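Local coordinates for protein teicoplanin pseudoaglycone deacetylases Orf2 (Actinoplanes teichomyceticus, PDB 3DFF) that probably removes an acetyl group from the sugar of a teicoplanin pseudoaglycone, as a zinc-dependent deacetylase of the PIG-L family, at residues N37-T42 with R87-H92; L83-V88 with F223-R228; P50-A55 with A66-A71. All coordinates share one frame; numbering follows the deposited sequence.

Interaction 1 (N37-T42 with R87-H92); sequences NVLVYT and RVAHRH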
loop_
_atom_site.group_PDB
_atom_site.type_symbol
_atom_site.label_atom_id
_atom_site.label_comp_id
_atom_site.label_asym_id
_atom_site.label_seq_id
_atom_site.Cartn_x
_atom_site.Cartn_y
_atom_site.Cartn_z
ATOM N N ASN A 37 8.835 0.819 17.953
ATOM C CA ASN A 37 9.798 0.518 16.900
ATOM C C ASN A 37 8.976 0.261 15.633
ATOM O O ASN A 37 8.188 -0.683 15.596
ATOM C CB ASN A 37 10.625 -0.706 17.280
ATOM C CG ASN A 37 11.763 -0.986 16.304
ATOM O OD1 ASN A 37 12.056 -0.191 15.399
ATOM N ND2 ASN A 37 12.422 -2.124 16.493
ATOM N N VAL A 38 9.142 1.123 14.630
ATOM C CA VAL A 38 8.277 1.107 13.441
ATOM C C VAL A 38 9.083 0.774 12.192
ATOM O O VAL A 38 10.119 1.400 11.923
ATOM C CB VAL A 38 7.539 2.462 13.247
ATOM C CG1 VAL A 38 6.595 2.403 12.037
ATOM C CG2 VAL A 38 6.763 2.854 14.527
ATOM N N LEU A 39 8.601 -0.220 11.454
ATOM C CA LEU A 39 9.207 -0.624 10.181
ATOM C C LEU A 39 8.139 -0.712 9.113
ATOM O O LEU A 39 7.139 -1.400 9.296
ATOM C CB LEU A 39 9.897 -1.981 10.317
ATOM C CG LEU A 39 10.617 -2.548 9.071
ATOM C CD1 LEU A 39 11.727 -1.635 8.593
ATOM C CD2 LEU A 39 11.134 -3.945 9.384
ATOM N N VAL A 40 8.385 -0.038 7.991
ATOM C CA VAL A 40 7.449 -0.052 6.861
ATOM C C VAL A 40 8.103 -0.834 5.734
ATOM O O VAL A 40 9.068 -0.361 5.124
ATOM C CB VAL A 40 7.101 1.364 6.426
ATOM C CG1 VAL A 40 6.152 1.354 5.214
ATOM C CG2 VAL A 40 6.457 2.138 7.617
ATOM N N TYR A 41 7.587 -2.035 5.516
ATOM C CA TYR A 41 8.079 -2.943 4.474
ATOM C C TYR A 41 7.192 -2.793 3.260
ATOM O O TYR A 41 5.979 -2.969 3.368
ATOM C CB TYR A 41 8.019 -4.382 4.994
ATOM C CG TYR A 41 8.143 -5.476 3.943
ATOM C CD1 TYR A 41 9.300 -5.593 3.161
ATOM C CD2 TYR A 41 7.111 -6.387 3.738
ATOM C CE1 TYR A 41 9.418 -6.593 2.200
ATOM C CE2 TYR A 41 7.207 -7.403 2.771
ATOM C CZ TYR A 41 8.375 -7.497 2.002
ATOM O OH TYR A 41 8.493 -8.487 1.052
ATOM N N THR A 42 7.790 -2.483 2.110
ATOM C CA THR A 42 7.021 -2.407 0.870
ATOM C C THR A 42 7.288 -3.660 0.040
ATOM O O THR A 42 8.429 -3.962 -0.290
ATOM C CB THR A 42 7.375 -1.154 0.075
ATOM O OG1 THR A 42 7.102 0.013 0.874
ATOM C CG2 THR A 42 6.547 -1.088 -1.235
ATOM N N ARG A 87 10.033 9.857 10.533
ATOM C CA ARG A 87 11.041 9.341 11.459
ATOM C C ARG A 87 10.882 7.836 11.687
ATOM O O ARG A 87 11.038 7.332 12.795
ATOM C CB ARG A 87 11.075 10.182 12.756
ATOM C CG ARG A 87 11.086 11.689 12.465
ATOM C CD ARG A 87 11.145 12.514 13.747
ATOM N NE ARG A 87 12.524 12.706 14.180
ATOM C CZ ARG A 87 13.138 13.887 14.247
ATOM N NH1 ARG A 87 12.489 15.001 13.929
ATOM N NH2 ARG A 87 14.403 13.953 14.651
ATOM N N VAL A 88 10.574 7.111 10.609
ATOM C CA VAL A 88 10.388 5.651 10.681
ATOM C C VAL A 88 11.299 4.883 9.682
ATOM O O VAL A 88 11.756 5.454 8.693
ATOM C CB VAL A 88 8.894 5.216 10.480
ATOM C CG1 VAL A 88 7.956 5.933 11.451
ATOM C CG2 VAL A 88 8.444 5.466 9.050
ATOM N N ALA A 89 11.529 3.599 9.960
ATOM C CA ALA A 89 12.412 2.722 9.154
ATOM C C ALA A 89 11.704 2.153 7.924
ATOM O O ALA A 89 10.478 1.985 7.920
ATOM C CB ALA A 89 12.935 1.566 10.016
ATOM N N HIS A 90 12.495 1.807 6.901
ATOM C CA HIS A 90 11.965 1.257 5.641
ATOM C C HIS A 90 12.637 -0.066 5.340
ATOM O O HIS A 90 13.771 -0.305 5.781
ATOM C CB HIS A 90 12.256 2.217 4.486
ATOM C CG HIS A 90 13.718 2.479 4.272
ATOM N ND1 HIS A 90 14.485 1.770 3.370
ATOM C CD2 HIS A 90 14.558 3.359 4.868
ATOM C CE1 HIS A 90 15.732 2.209 3.409
ATOM N NE2 HIS A 90 15.807 3.167 4.318
ATOM N N ARG A 91 11.954 -0.894 4.552
ATOM C CA ARG A 91 12.499 -2.140 4.019
ATOM C C ARG A 91 11.869 -2.374 2.645
ATOM O O ARG A 91 10.649 -2.458 2.521
ATOM C CB ARG A 91 12.210 -3.317 4.954
ATOM C CG ARG A 91 12.782 -4.660 4.474
ATOM C CD ARG A 91 12.787 -5.658 5.608
ATOM N NE ARG A 91 13.278 -6.975 5.208
ATOM C CZ ARG A 91 14.020 -7.757 5.989
ATOM N NH1 ARG A 91 14.382 -7.344 7.201
ATOM N NH2 ARG A 91 14.404 -8.947 5.562
ATOM N N HIS A 92 12.709 -2.482 1.624
ATOM C CA HIS A 92 12.216 -2.580 0.254
ATOM C C HIS A 92 12.268 -4.010 -0.280
ATOM O O HIS A 92 13.353 -4.590 -0.451
ATOM C CB HIS A 92 12.988 -1.617 -0.644
ATOM C CG HIS A 92 12.717 -0.173 -0.350
ATOM N ND1 HIS A 92 13.596 0.837 -0.670
ATOM C CD2 HIS A 92 11.658 0.424 0.248
ATOM C CE1 HIS A 92 13.073 1.999 -0.308
ATOM N NE2 HIS A 92 11.907 1.772 0.268
#

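Interaction 2 (L83-V88 with F223-R228); sequences LDHLRV and FQAVER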
loop_
_atom_site.group_PDB
_atom_site.type_symbol
_atom_site.label_atom_id
_atom_site.label_comp_id
_atom_site.label_asym_id
_atom_site.label_seq_id
_atom_site.Cartn_x
_atom_site.Cartn_y
_atom_site.Cartn_z
ATOM N N LEU A 83 9.484 8.280 4.549
ATOM C CA LEU A 83 9.539 7.544 5.811
ATOM C C LEU A 83 10.550 8.188 6.787
ATOM O O LEU A 83 10.267 8.277 7.988
ATOM C CB LEU A 83 9.843 6.057 5.556
ATOM C CG LEU A 83 8.745 5.368 4.731
ATOM C CD1 LEU A 83 9.140 3.964 4.325
ATOM C CD2 LEU A 83 7.439 5.338 5.541
ATOM N N ASP A 84 11.687 8.653 6.275
ATOM C CA ASP A 84 12.630 9.458 7.095
ATOM C C ASP A 84 11.907 10.675 7.689
ATOM O O ASP A 84 12.129 11.027 8.852
ATOM C CB ASP A 84 13.821 9.961 6.268
ATOM C CG ASP A 84 14.885 8.901 6.011
ATOM O OD1 ASP A 84 14.820 7.793 6.560
ATOM O OD2 ASP A 84 15.819 9.221 5.228
ATOM N N HIS A 85 11.027 11.305 6.907
ATOM C CA HIS A 85 10.288 12.472 7.402
ATOM C C HIS A 85 9.349 12.125 8.551
ATOM O O HIS A 85 9.173 12.944 9.476
ATOM C CB HIS A 85 9.526 13.181 6.284
ATOM C CG HIS A 85 9.107 14.574 6.646
ATOM N ND1 HIS A 85 9.989 15.636 6.663
ATOM C CD2 HIS A 85 7.904 15.076 7.019
ATOM C CE1 HIS A 85 9.345 16.732 7.027
ATOM N NE2 HIS A 85 8.079 16.420 7.249
ATOM N N LEU A 86 8.751 10.931 8.495
ATOM C CA LEU A 86 7.892 10.397 9.576
ATOM C C LEU A 86 8.713 9.838 10.734
ATOM O O LEU A 86 8.162 9.381 11.751
ATOM C CB LEU A 86 6.949 9.308 9.049
ATOM C CG LEU A 86 5.961 9.730 7.964
ATOM C CD1 LEU A 86 5.119 8.527 7.544
ATOM C CD2 LEU A 86 5.058 10.835 8.495
ATOM N N ARG A 87 10.033 9.857 10.533
ATOM C CA ARG A 87 11.041 9.341 11.459
ATOM C C ARG A 87 10.882 7.836 11.687
ATOM O O ARG A 87 11.038 7.332 12.795
ATOM C CB ARG A 87 11.075 10.182 12.756
ATOM C CG ARG A 87 11.086 11.689 12.465
ATOM C CD ARG A 87 11.145 12.514 13.747
ATOM N NE ARG A 87 12.524 12.706 14.180
ATOM C CZ ARG A 87 13.138 13.887 14.247
ATOM N NH1 ARG A 87 12.489 15.001 13.929
ATOM N NH2 ARG A 87 14.403 13.953 14.651
ATOM N N VAL A 88 10.574 7.111 10.609
ATOM C CA VAL A 88 10.388 5.651 10.681
ATOM C C VAL A 88 11.299 4.883 9.682
ATOM O O VAL A 88 11.756 5.454 8.693
ATOM C CB VAL A 88 8.894 5.216 10.480
ATOM C CG1 VAL A 88 7.956 5.933 11.451
ATOM C CG2 VAL A 88 8.444 5.466 9.050
ATOM N N PHE A 223 1.155 14.821 5.637
ATOM C CA PHE A 223 1.010 15.502 4.352
ATOM C C PHE A 223 2.351 15.933 3.760
ATOM O O PHE A 223 2.547 15.825 2.556
ATOM C CB PHE A 223 0.025 16.688 4.460
ATOM C CG PHE A 223 -1.434 16.277 4.603
ATOM C CD1 PHE A 223 -1.810 14.947 4.792
ATOM C CD2 PHE A 223 -2.432 17.253 4.570
ATOM C CE1 PHE A 223 -3.168 14.580 4.938
ATOM C CE2 PHE A 223 -3.779 16.906 4.716
ATOM C CZ PHE A 223 -4.153 15.575 4.902
ATOM N N GLN A 224 3.277 16.407 4.607
ATOM C CA GLN A 224 4.631 16.737 4.152
ATOM C C GLN A 224 5.315 15.470 3.616
ATOM O O GLN A 224 6.012 15.523 2.613
ATOM C CB GLN A 224 5.466 17.335 5.285
ATOM C CG GLN A 224 5.103 18.776 5.623
ATOM C CD GLN A 224 5.576 19.209 6.997
ATOM O OE1 GLN A 224 6.391 18.543 7.639
ATOM N NE2 GLN A 224 5.052 20.340 7.461
ATOM N N ALA A 225 5.099 14.346 4.289
ATOM C CA ALA A 225 5.689 13.067 3.859
ATOM C C ALA A 225 5.128 12.629 2.506
ATOM O O ALA A 225 5.882 12.232 1.610
ATOM C CB ALA A 225 5.485 11.989 4.909
ATOM N N VAL A 226 3.809 12.708 2.346
ATOM C CA VAL A 226 3.196 12.437 1.049
ATOM C C VAL A 226 3.883 13.251 -0.055
ATOM O O VAL A 226 4.176 12.733 -1.138
ATOM C CB VAL A 226 1.669 12.707 1.077
ATOM C CG1 VAL A 226 1.071 12.641 -0.320
ATOM C CG2 VAL A 226 0.971 11.741 2.009
ATOM N N GLU A 227 4.217 14.512 0.225
ATOM C CA GLU A 227 4.844 15.346 -0.786
ATOM C C GLU A 227 6.212 14.855 -1.261
ATOM O O GLU A 227 6.696 15.301 -2.302
ATOM C CB GLU A 227 4.939 16.796 -0.298
ATOM C CG GLU A 227 3.570 17.412 -0.147
ATOM C CD GLU A 227 3.616 18.850 0.307
ATOM O OE1 GLU A 227 4.314 19.150 1.299
ATOM O OE2 GLU A 227 2.944 19.678 -0.335
ATOM N N ARG A 228 6.837 13.961 -0.496
ATOM C CA ARG A 228 8.141 13.427 -0.870
ATOM C C ARG A 228 7.981 12.508 -2.068
ATOM O O ARG A 228 8.938 12.300 -2.813
ATOM C CB ARG A 228 8.800 12.680 0.290
ATOM C CG ARG A 228 9.773 13.519 1.096
ATOM C CD ARG A 228 9.060 14.606 1.862
ATOM N NE ARG A 228 9.995 15.399 2.671
ATOM C CZ ARG A 228 9.715 16.623 3.113
ATOM N NH1 ARG A 228 8.544 17.183 2.830
ATOM N NH2 ARG A 228 10.614 17.296 3.829
#

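Interaction 3 (P50-A55 with A66-A71); sequences PPYSPA and APDDDA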
loop_
_atom_site.group_PDB
_atom_site.type_symbol
_atom_site.label_atom_id
_atom_site.label_comp_id
_atom_site.label_asym_id
_atom_site.label_seq_id
_atom_site.Cartn_x
_atom_site.Cartn_y
_atom_site.Cartn_z
ATOM N N PRO A 50 15.020 -2.180 -18.000
ATOM C CA PRO A 50 14.510 -2.380 -19.353
ATOM C C PRO A 50 14.880 -3.768 -19.890
ATOM O O PRO A 50 15.837 -4.391 -19.395
ATOM C CB PRO A 50 15.222 -1.292 -20.163
ATOM C CG PRO A 50 15.608 -0.258 -19.166
ATOM C CD PRO A 50 15.934 -1.025 -17.926
ATOM N N PRO A 51 14.138 -4.254 -20.902
ATOM C CA PRO A 51 13.015 -3.585 -21.579
ATOM C C PRO A 51 11.743 -3.473 -20.747
ATOM O O PRO A 51 11.363 -4.428 -20.057
ATOM C CB PRO A 51 12.755 -4.479 -22.804
ATOM C CG PRO A 51 13.941 -5.383 -22.905
ATOM C CD PRO A 51 14.432 -5.562 -21.508
ATOM N N TYR A 52 11.106 -2.301 -20.813
ATOM C CA TYR A 52 9.814 -2.075 -20.170
ATOM C C TYR A 52 8.698 -2.205 -21.192
ATOM O O TYR A 52 8.901 -1.944 -22.377
ATOM C CB TYR A 52 9.733 -0.678 -19.536
ATOM C CG TYR A 52 10.733 -0.408 -18.423
ATOM C CD1 TYR A 52 10.749 -1.195 -17.273
ATOM C CD2 TYR A 52 11.640 0.650 -18.516
ATOM C CE1 TYR A 52 11.658 -0.945 -16.251
ATOM C CE2 TYR A 52 12.552 0.909 -17.509
ATOM C CZ TYR A 52 12.561 0.113 -16.378
ATOM O OH TYR A 52 13.460 0.378 -15.373
ATOM N N SER A 53 7.512 -2.572 -20.733
ATOM C CA SER A 53 6.351 -2.655 -21.618
ATOM C C SER A 53 5.946 -1.249 -22.065
ATOM O O SER A 53 6.289 -0.275 -21.394
ATOM C CB SER A 53 5.194 -3.297 -20.874
ATOM O OG SER A 53 4.617 -2.387 -19.953
ATOM N N PRO A 54 5.212 -1.128 -23.191
ATOM C CA PRO A 54 4.621 0.176 -23.503
ATOM C C PRO A 54 3.848 0.767 -22.326
ATOM O O PRO A 54 3.949 1.974 -22.086
ATOM C CB PRO A 54 3.678 -0.145 -24.674
ATOM C CG PRO A 54 4.345 -1.288 -25.354
ATOM C CD PRO A 54 4.903 -2.129 -24.232
ATOM N N ALA A 55 3.086 -0.060 -21.606
ATOM C CA ALA A 55 2.287 0.395 -20.454
ATOM C C ALA A 55 3.169 0.992 -19.348
ATOM O O ALA A 55 2.850 2.055 -18.801
ATOM C CB ALA A 55 1.438 -0.760 -19.899
ATOM N N ALA A 66 11.676 9.734 -17.775
ATOM C CA ALA A 66 11.831 9.263 -19.135
ATOM C C ALA A 66 11.326 7.811 -19.199
ATOM O O ALA A 66 11.339 7.116 -18.173
ATOM C CB ALA A 66 13.277 9.340 -19.528
ATOM N N PRO A 67 10.885 7.342 -20.392
ATOM C CA PRO A 67 10.338 5.983 -20.502
ATOM C C PRO A 67 11.260 4.893 -19.946
ATOM O O PRO A 67 10.773 3.944 -19.310
ATOM C CB PRO A 67 10.141 5.798 -22.018
ATOM C CG PRO A 67 9.957 7.190 -22.537
ATOM C CD PRO A 67 10.856 8.049 -21.689
ATOM N N ASP A 68 12.569 5.016 -20.167
ATOM C CA ASP A 68 13.496 3.956 -19.777
ATOM C C ASP A 68 14.276 4.225 -18.482
ATOM O O ASP A 68 15.225 3.498 -18.163
ATOM C CB ASP A 68 14.465 3.627 -20.922
ATOM C CG ASP A 68 13.815 2.807 -22.028
ATOM O OD1 ASP A 68 12.713 2.233 -21.814
ATOM O OD2 ASP A 68 14.428 2.724 -23.115
ATOM N N ASP A 69 13.865 5.251 -17.736
ATOM C CA ASP A 69 14.488 5.573 -16.446
ATOM C C ASP A 69 14.310 4.415 -15.476
ATOM O O ASP A 69 13.369 3.610 -15.610
ATOM C CB ASP A 69 13.865 6.836 -15.830
ATOM C CG ASP A 69 14.479 8.131 -16.353
ATOM O OD1 ASP A 69 15.521 8.078 -17.042
ATOM O OD2 ASP A 69 13.907 9.211 -16.071
ATOM N N ASP A 70 15.198 4.348 -14.485
ATOM C CA ASP A 70 15.085 3.359 -13.413
ATOM C C ASP A 70 14.071 3.887 -12.404
ATOM O O ASP A 70 14.432 4.454 -11.365
ATOM C CB ASP A 70 16.471 3.099 -12.794
ATOM C CG ASP A 70 16.470 1.980 -11.756
ATOM O OD1 ASP A 70 15.394 1.555 -11.306
ATOM O OD2 ASP A 70 17.578 1.535 -11.363
ATOM N N ALA A 71 12.791 3.698 -12.735
ATOM C CA ALA A 71 11.692 4.232 -11.950
ATOM C C ALA A 71 11.668 3.690 -10.541
ATOM O O ALA A 71 11.361 4.422 -9.608
ATOM C CB ALA A 71 10.364 3.969 -12.648
HETATM O O HOH W 1 12.306 -0.350 -22.531
HETATM O O HOH W 2 13.080 0.547 -12.456
#

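Interaction 1 (N37-T42 with R87-H92)
Val38 and Val88 meet through their CG1 methyls, 3.8 Å from Val38 CG1 to Val88 CG1, at the start of a parallel pairing between strands 37-42 and 89-92. Val88 splits its branches between two neighbours: with CG1 anti to its carbonyl carbon (chi1 -54°), that methyl faces Val38, while CG2 reaches CG2 of Val40. Four backbone bonds then run the length of the pair: Val38 O accepts from Ala89 N, Val40 donates through N to Ala89 O and accepts through O from Arg91 N, and Thr42 N gives the 2.9 Å bond to Arg91 O. Tyr41 CA-H adds a contact to Arg91 O, 3.3 Å from CA to O.

Leu39, Tyr41, Ala89 and Arg91 share one face. Leu39 has CG anti to its backbone N, and chi2 of 60° brings CD1 back to 3.7 Å from Ala89 CB. Arg91 CG rests 3.8 Å from Tyr41 CD1; ring and guanidinium planes are steeply inclined, at 80°. The extended arginine chain ends in a salt bridge from NH1 to Glu146. On the opposite face, His92 NE2 is hydrogen-bonded to Asp79, and the Thr42 side chain lies about 5 Å from that of the zinc ligand His16.

This is the edge pair of the sheet's parallel part, its crossover passing through helices 54-62 and 71-85. Strand 37-42 is bonded on its far edge to strand 9-14. Helix 126-147 packs on the Tyr41 and Arg91 face; helices 19-33 and 71-85 pack on the other, against Val40 and His90 respectively.

Interaction 2 (L83-V88 with F223-R228)
The His85 ring has the Arg228 guanidinium over one face and the Gln224 amide oxygen at its edge. These groups form a helix-to-helix junction: the C-terminal turn of helix 71-85, closed by a Schellman motif at Arg87, meets the end region of helix 216-226. Arg228 CZ stands 3.6 Å above the ring plane, displaced toward the rim, and the two planes are 37° apart, so the overlap is partial and inclined. The guanidinium in turn has His85 ND1 over one of its faces, 3.3 Å from its plane and also toward the rim. The close pair His85 ND1 and Arg228 NH2 has too poor an angle for a hydrogen bond. At the edge, His85 NE2 donates to Gln224 OE1 over 2.7 Å, with an N-H...O angle of 160°. The oxygen lies in the ring plane and accepts the N-H on a lone pair, in the plane of its own amide. Together with the guanidinium, this bond helps hold the ring's rotation.

His85 can span the junction because its CG is anti to the backbone N (chi1 -163°), which sends the ring toward Gln224. Beside the polar groups, Leu86 CD2 packs 3.8 Å from Ala225 CB, and Ala225 also touches Val21 of helix 19-33. The backbone O of His85 accepts from Gln221 NE2, a second polar link between the helices.

Arg228 is bent at chi2, folding its chain back over its own segment, and its NH1 donates to Gln224 O over 3.0 Å from above the carbonyl plane.

Interaction 3 (P50-A55 with A66-A71)
Tyr52 has CG anti to its carbonyl carbon (chi1 -62°), which directs the phenol across to the 66-71 turn, and Asp68 takes a similar first torsion (chi1 -76°). The two side chains run antiparallel alongside one another, leaving Asp68 OD1 3.8 Å from Tyr52 CD2. The contact joins the loop before helix 54-62 to the loop leading into helix 71-85.

Backbone carbonyls line this side of the ring: Pro67 O lies 3.5 Å from Tyr52 CD2, Asp68 O approaches the ring edge-on, and Asp69 O is 3.2 Å from Tyr52 OH. Pro50 CG lies 3.9 Å from Asp68 O, a van der Waals contact. Ala66 to Asp69 form a type I beta turn, reinforced by a bond from Ala66 N to Asp69 OD2. Outside the two segments, His60 meets the Tyr52 ring edge-to-face and bonds Pro67 O through ND1, so it touches both halves of the contact.

Two waters complete the junction. One accepts from Tyr52 N and donates to Asp68 OD1 at 2.7 Å; the other lies 2.9 Å from Tyr52 OH and donates to Asp70 OD1, which also caps Leu73 N at the start of helix 71-85. The clear hydrogen-bonded links between the segments thus pass through ordered solvent, on which this junction probably depends.

Interactions 1 and 2 adjoin: they share Arg87 and Val88, their centres are 12 Å apart, and Leu83 CD1 of interaction 2 packs 3.6 Å from His90 CB of interaction 1. Helix 71-85 thus leads from the helix junction through the short turn at 86-88 into the edge strand. Interaction 3 lies within the chain loop closed by interaction 1, yet its centre is 27 Å from that of interaction 1 and 26 Å from that of interaction 2. The zinc ion, held by His16, Asp19 and His164, lies about 8 Å from the Thr42 side chain of interaction 1. In interaction 3, the Ala71 side chain is about 9 Å from that of Asp97, a zinc ligand in a structure of this protein, though without zinc here.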